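Local coordinates for Spermidine/putrescine ABC transporter, periplasmic binding protein (Treponema pallidum, PDB 2V84) that probably captures polyamines such as spermidine and putrescine outside the inner membrane as the substrate-binding lipoprotein of an ABC transporter, at residues Tyr35-Tyr48 with Ala274-Phe288. Residues are numbered along the deposited sequence; the frame is centred on the assembly and turned at random. Where two conformers were deposited one is given.
Sequences YTPTSLIKKFEQQY and AFINFFLEPAHYAEF
F44 and F278 meet edge to face: the F44 ring turns its rim toward F278, their planes at 72°, while F44 CB lies over the centre of the F278 ring. In the conformer given, H284 CG lies over the rim of the opposite face, and at the F278 edge sits Q47 OE1, 3.4 Å from F278 CE2. F275 in turn points its own edge at one face of F44, placing F275 CD1 3.5 Å from F44 CG. Phenylalanine suits all three places, bringing no polar side-chain group that would need a partner in the buried cluster. With CG anti to the backbone N (chi1 171°), F278 reaches across as a knob among L40, F44, Q47 and Y48. L40 answers among F278, F279, H284 and E287, its branched apolar end filling the hole, with L40 CD1 3.8 Å from F288 CB. Further along, F288 turns an edge toward Y35 in an offset edge-to-face pair; the Y35 hydroxyl binds D258. On the more exposed flank E287, a long acid, offers two oxygens to two donors: S39 OG gives E287 OE2 a 2.6 Å bond on the anti lone pair, and long K43 carries its charge to a salt bridge, NZ to E287 OE1 2.9 Å, syn but 17° out of the carboxylate plane. The aromatic cluster thus joins helix 38-48 to helix 269-279, while L40 and the doubly bound carboxylate, its charge probably stabilised by K43, tie it to helix 282-292.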
# COMPACT_ATOMS: atom_id res chain seq x y z
N TYR A 35 -11.05 1.05 -1.94
CA TYR A 35 -9.86 1.22 -2.82
C TYR A 35 -10.19 1.47 -4.30
O TYR A 35 -9.55 2.29 -4.97
CB TYR A 35 -8.92 0.02 -2.67
CG TYR A 35 -7.48 0.29 -3.01
CD1 TYR A 35 -6.97 1.59 -3.03
CD2 TYR A 35 -6.63 -0.76 -3.31
CE1 TYR A 35 -5.62 1.83 -3.34
CE2 TYR A 35 -5.30 -0.55 -3.63
CZ TYR A 35 -4.80 0.74 -3.65
OH TYR A 35 -3.47 0.92 -3.93
N THR A 36 -11.21 0.78 -4.81
CA THR A 36 -11.86 1.18 -6.05
C THR A 36 -13.04 2.14 -5.76
O THR A 36 -14.06 1.72 -5.22
CB THR A 36 -12.34 -0.05 -6.86
OG1 THR A 36 -11.32 -1.04 -6.91
CG2 THR A 36 -12.68 0.38 -8.26
N PRO A 37 -12.88 3.44 -6.10
CA PRO A 37 -13.91 4.45 -5.83
C PRO A 37 -15.24 4.09 -6.49
O PRO A 37 -15.30 3.95 -7.72
CB PRO A 37 -13.34 5.71 -6.48
CG PRO A 37 -11.87 5.49 -6.51
CD PRO A 37 -11.71 4.03 -6.79
N THR A 38 -16.29 3.95 -5.67
CA THR A 38 -17.61 3.56 -6.17
C THR A 38 -18.04 4.38 -7.37
O THR A 38 -18.76 3.89 -8.24
CB THR A 38 -18.71 3.66 -5.09
OG1 THR A 38 -18.63 4.93 -4.45
CG2 THR A 38 -18.57 2.56 -4.04
N SER A 39 -17.59 5.64 -7.42
CA SER A 39 -17.90 6.54 -8.53
C SER A 39 -17.40 5.99 -9.86
O SER A 39 -18.05 6.15 -10.89
CB SER A 39 -17.31 7.92 -8.29
OG SER A 39 -15.90 7.84 -8.16
N LEU A 40 -16.23 5.35 -9.83
CA LEU A 40 -15.66 4.71 -11.00
C LEU A 40 -16.37 3.40 -11.34
O LEU A 40 -16.55 3.06 -12.52
CB LEU A 40 -14.16 4.48 -10.77
CG LEU A 40 -13.30 5.73 -10.94
CD1 LEU A 40 -11.86 5.52 -10.46
CD2 LEU A 40 -13.32 6.23 -12.39
N ILE A 41 -16.78 2.67 -10.31
CA ILE A 41 -17.56 1.44 -10.50
C ILE A 41 -18.91 1.71 -11.20
O ILE A 41 -19.25 1.02 -12.16
CB ILE A 41 -17.75 0.67 -9.18
CG1 ILE A 41 -16.47 -0.09 -8.84
CG2 ILE A 41 -18.98 -0.28 -9.25
CD1 ILE A 41 -16.37 -0.47 -7.40
N LYS A 42 -19.64 2.72 -10.73
CA LYS A 42 -20.90 3.15 -11.35
C LYS A 42 -20.70 3.47 -12.83
O LYS A 42 -21.54 3.12 -13.66
CB LYS A 42 -21.50 4.39 -10.66
CG LYS A 42 -21.38 4.47 -9.12
CD LYS A 42 -22.75 4.42 -8.41
CE LYS A 42 -23.06 3.03 -7.83
NZ LYS A 42 -22.49 1.89 -8.67
N LYS A 43 -19.60 4.14 -13.16
CA LYS A 43 -19.31 4.55 -14.53
C LYS A 43 -19.05 3.36 -15.44
O LYS A 43 -19.53 3.34 -16.57
CB LYS A 43 -18.12 5.52 -14.58
CG LYS A 43 -18.53 6.96 -14.32
CD LYS A 43 -17.37 7.82 -13.88
CE LYS A 43 -17.90 9.06 -13.17
NZ LYS A 43 -17.00 10.23 -13.31
N PHE A 44 -18.30 2.39 -14.94
CA PHE A 44 -18.03 1.15 -15.68
C PHE A 44 -19.33 0.39 -15.87
O PHE A 44 -19.56 -0.20 -16.93
CB PHE A 44 -17.02 0.30 -14.90
CG PHE A 44 -16.67 -1.00 -15.57
CD1 PHE A 44 -15.75 -1.04 -16.61
CD2 PHE A 44 -17.22 -2.20 -15.13
CE1 PHE A 44 -15.39 -2.23 -17.22
CE2 PHE A 44 -16.87 -3.42 -15.75
CZ PHE A 44 -15.95 -3.42 -16.79
N GLU A 45 -20.19 0.43 -14.85
CA GLU A 45 -21.49 -0.21 -14.91
C GLU A 45 -22.38 0.47 -15.94
O GLU A 45 -23.04 -0.21 -16.74
CB GLU A 45 -22.16 -0.18 -13.54
CG GLU A 45 -21.71 -1.28 -12.60
CD GLU A 45 -22.39 -1.21 -11.24
OE1 GLU A 45 -22.85 -0.11 -10.87
OE2 GLU A 45 -22.45 -2.24 -10.55
N GLN A 46 -22.40 1.80 -15.94
CA GLN A 46 -23.21 2.53 -16.90
C GLN A 46 -22.66 2.40 -18.32
O GLN A 46 -23.43 2.22 -19.27
CB GLN A 46 -23.38 3.99 -16.50
CG GLN A 46 -24.79 4.50 -16.77
CD GLN A 46 -24.83 5.92 -17.30
OE1 GLN A 46 -24.24 6.83 -16.72
NE2 GLN A 46 -25.55 6.11 -18.39
N GLN A 47 -21.34 2.46 -18.47
CA GLN A 47 -20.72 2.38 -19.80
C GLN A 47 -20.96 1.03 -20.48
O GLN A 47 -21.37 0.99 -21.64
CB GLN A 47 -19.23 2.69 -19.74
CG GLN A 47 -18.50 2.45 -21.07
CD GLN A 47 -17.15 3.14 -21.13
OE1 GLN A 47 -16.71 3.77 -20.17
NE2 GLN A 47 -16.49 3.05 -22.28
N TYR A 48 -20.73 -0.06 -19.76
CA TYR A 48 -20.80 -1.40 -20.33
C TYR A 48 -22.11 -2.15 -20.05
O TYR A 48 -22.26 -3.31 -20.45
CB TYR A 48 -19.60 -2.23 -19.87
CG TYR A 48 -18.29 -1.71 -20.41
CD1 TYR A 48 -17.85 -2.08 -21.68
CD2 TYR A 48 -17.49 -0.84 -19.67
CE1 TYR A 48 -16.66 -1.60 -22.19
CE2 TYR A 48 -16.30 -0.36 -20.17
CZ TYR A 48 -15.89 -0.75 -21.43
OH TYR A 48 -14.71 -0.28 -21.95
N ALA A 274 -11.39 -5.54 -19.35
CA ALA A 274 -12.06 -4.31 -19.73
C ALA A 274 -12.05 -3.35 -18.56
O ALA A 274 -11.95 -2.13 -18.75
CB ALA A 274 -13.50 -4.60 -20.18
N PHE A 275 -12.15 -3.89 -17.36
CA PHE A 275 -12.10 -3.03 -16.20
C PHE A 275 -10.71 -2.48 -15.93
O PHE A 275 -10.58 -1.30 -15.63
CB PHE A 275 -12.67 -3.71 -14.96
CG PHE A 275 -12.79 -2.78 -13.79
CD1 PHE A 275 -13.92 -1.99 -13.63
CD2 PHE A 275 -11.73 -2.65 -12.89
CE1 PHE A 275 -14.01 -1.10 -12.55
CE2 PHE A 275 -11.81 -1.76 -11.81
CZ PHE A 275 -12.95 -0.99 -11.65
N ILE A 276 -9.67 -3.30 -16.08
CA ILE A 276 -8.30 -2.80 -15.93
C ILE A 276 -8.04 -1.71 -16.97
O ILE A 276 -7.45 -0.66 -16.67
CB ILE A 276 -7.26 -3.97 -16.12
CG1 ILE A 276 -7.50 -5.08 -15.07
CG2 ILE A 276 -5.82 -3.43 -16.04
CD1 ILE A 276 -6.68 -6.36 -15.33
N ASN A 277 -8.47 -1.98 -18.21
CA ASN A 277 -8.35 -1.01 -19.28
C ASN A 277 -9.11 0.30 -18.95
O ASN A 277 -8.59 1.38 -19.18
CB ASN A 277 -8.83 -1.62 -20.61
CG ASN A 277 -8.36 -0.82 -21.81
OD1 ASN A 277 -7.17 -0.58 -21.96
ND2 ASN A 277 -9.30 -0.40 -22.66
N PHE A 278 -10.31 0.18 -18.39
CA PHE A 278 -11.14 1.33 -17.99
C PHE A 278 -10.45 2.14 -16.87
O PHE A 278 -10.37 3.37 -16.93
CB PHE A 278 -12.51 0.80 -17.54
CG PHE A 278 -13.41 1.84 -16.90
CD1 PHE A 278 -13.36 2.08 -15.52
CD2 PHE A 278 -14.36 2.51 -17.66
CE1 PHE A 278 -14.22 3.03 -14.92
CE2 PHE A 278 -15.23 3.46 -17.07
CZ PHE A 278 -15.16 3.71 -15.71
N PHE A 279 -9.94 1.44 -15.88
CA PHE A 279 -9.34 2.07 -14.71
C PHE A 279 -8.11 2.89 -15.10
O PHE A 279 -7.82 3.94 -14.52
CB PHE A 279 -8.99 0.97 -13.71
CG PHE A 279 -8.65 1.46 -12.34
CD1 PHE A 279 -9.66 1.79 -11.43
CD2 PHE A 279 -7.31 1.55 -11.95
CE1 PHE A 279 -9.32 2.24 -10.14
CE2 PHE A 279 -6.98 1.98 -10.66
CZ PHE A 279 -7.99 2.33 -9.76
N LEU A 280 -7.39 2.39 -16.11
CA LEU A 280 -6.19 3.06 -16.62
C LEU A 280 -6.46 4.14 -17.68
O LEU A 280 -5.51 4.72 -18.20
CB LEU A 280 -5.18 2.05 -17.16
CG LEU A 280 -4.52 1.11 -16.13
CD1 LEU A 280 -3.62 0.12 -16.86
CD2 LEU A 280 -3.75 1.86 -15.06
N GLU A 281 -7.72 4.38 -18.01
CA GLU A 281 -8.08 5.56 -18.80
C GLU A 281 -7.68 6.80 -17.99
O GLU A 281 -8.00 6.86 -16.82
CB GLU A 281 -9.57 5.58 -19.10
CG GLU A 281 -9.94 6.28 -20.40
CD GLU A 281 -9.47 5.55 -21.64
OE1 GLU A 281 -10.01 4.45 -21.95
OE2 GLU A 281 -8.58 6.10 -22.35
N PRO A 282 -6.96 7.75 -18.61
CA PRO A 282 -6.33 8.91 -17.93
C PRO A 282 -7.24 9.68 -16.98
O PRO A 282 -6.83 9.99 -15.85
CB PRO A 282 -5.92 9.79 -19.10
CG PRO A 282 -5.59 8.81 -20.16
CD PRO A 282 -6.66 7.78 -20.05
N ALA A 283 -8.45 10.01 -17.44
CA ALA A 283 -9.41 10.74 -16.61
C ALA A 283 -9.94 9.91 -15.45
O ALA A 283 -10.19 10.44 -14.36
CB ALA A 283 -10.56 11.28 -17.45
N HIS A 284 -10.10 8.61 -15.70
CA HIS A 284 -10.64 7.67 -14.72
C HIS A 284 -9.59 7.26 -13.70
O HIS A 284 -9.92 7.00 -12.53
CB HIS A 284 -11.22 6.45 -15.43
CG HIS A 284 -12.44 6.77 -16.24
ND1 HIS A 284 -12.38 7.22 -17.54
CD2 HIS A 284 -13.75 6.72 -15.92
CE1 HIS A 284 -13.60 7.42 -17.99
NE2 HIS A 284 -14.46 7.12 -17.03
N TYR A 285 -8.33 7.19 -14.13
CA TYR A 285 -7.21 7.01 -13.22
C TYR A 285 -6.99 8.25 -12.37
O TYR A 285 -6.78 8.15 -11.16
CB TYR A 285 -5.91 6.62 -13.94
CG TYR A 285 -4.95 6.02 -12.94
CD1 TYR A 285 -5.14 4.73 -12.46
CD2 TYR A 285 -3.88 6.76 -12.45
CE1 TYR A 285 -4.28 4.17 -11.54
CE2 TYR A 285 -3.01 6.21 -11.51
CZ TYR A 285 -3.23 4.93 -11.05
OH TYR A 285 -2.38 4.38 -10.12
N ALA A 286 -7.10 9.42 -12.98
CA ALA A 286 -6.98 10.67 -12.24
C ALA A 286 -8.09 10.81 -11.20
O ALA A 286 -7.83 11.26 -10.10
CB ALA A 286 -6.98 11.85 -13.16
N GLU A 287 -9.31 10.39 -11.53
CA GLU A 287 -10.41 10.37 -10.55
C GLU A 287 -10.12 9.44 -9.38
O GLU A 287 -10.48 9.73 -8.23
CB GLU A 287 -11.75 10.04 -11.22
CG GLU A 287 -12.92 9.80 -10.25
CD GLU A 287 -14.22 9.46 -10.96
OE1 GLU A 287 -14.42 9.95 -12.08
OE2 GLU A 287 -15.04 8.71 -10.40
N PHE A 288 -9.46 8.31 -9.66
CA PHE A 288 -8.98 7.40 -8.63
C PHE A 288 -7.98 8.09 -7.70
O PHE A 288 -8.12 8.05 -6.48
CB PHE A 288 -8.36 6.14 -9.25
CG PHE A 288 -7.47 5.37 -8.30
CD1 PHE A 288 -7.99 4.76 -7.16
CD2 PHE A 288 -6.11 5.25 -8.56
CE1 PHE A 288 -7.17 4.07 -6.29
CE2 PHE A 288 -5.28 4.55 -7.68
CZ PHE A 288 -5.81 3.96 -6.54
O HOH W 1 -12.15 -0.69 -21.14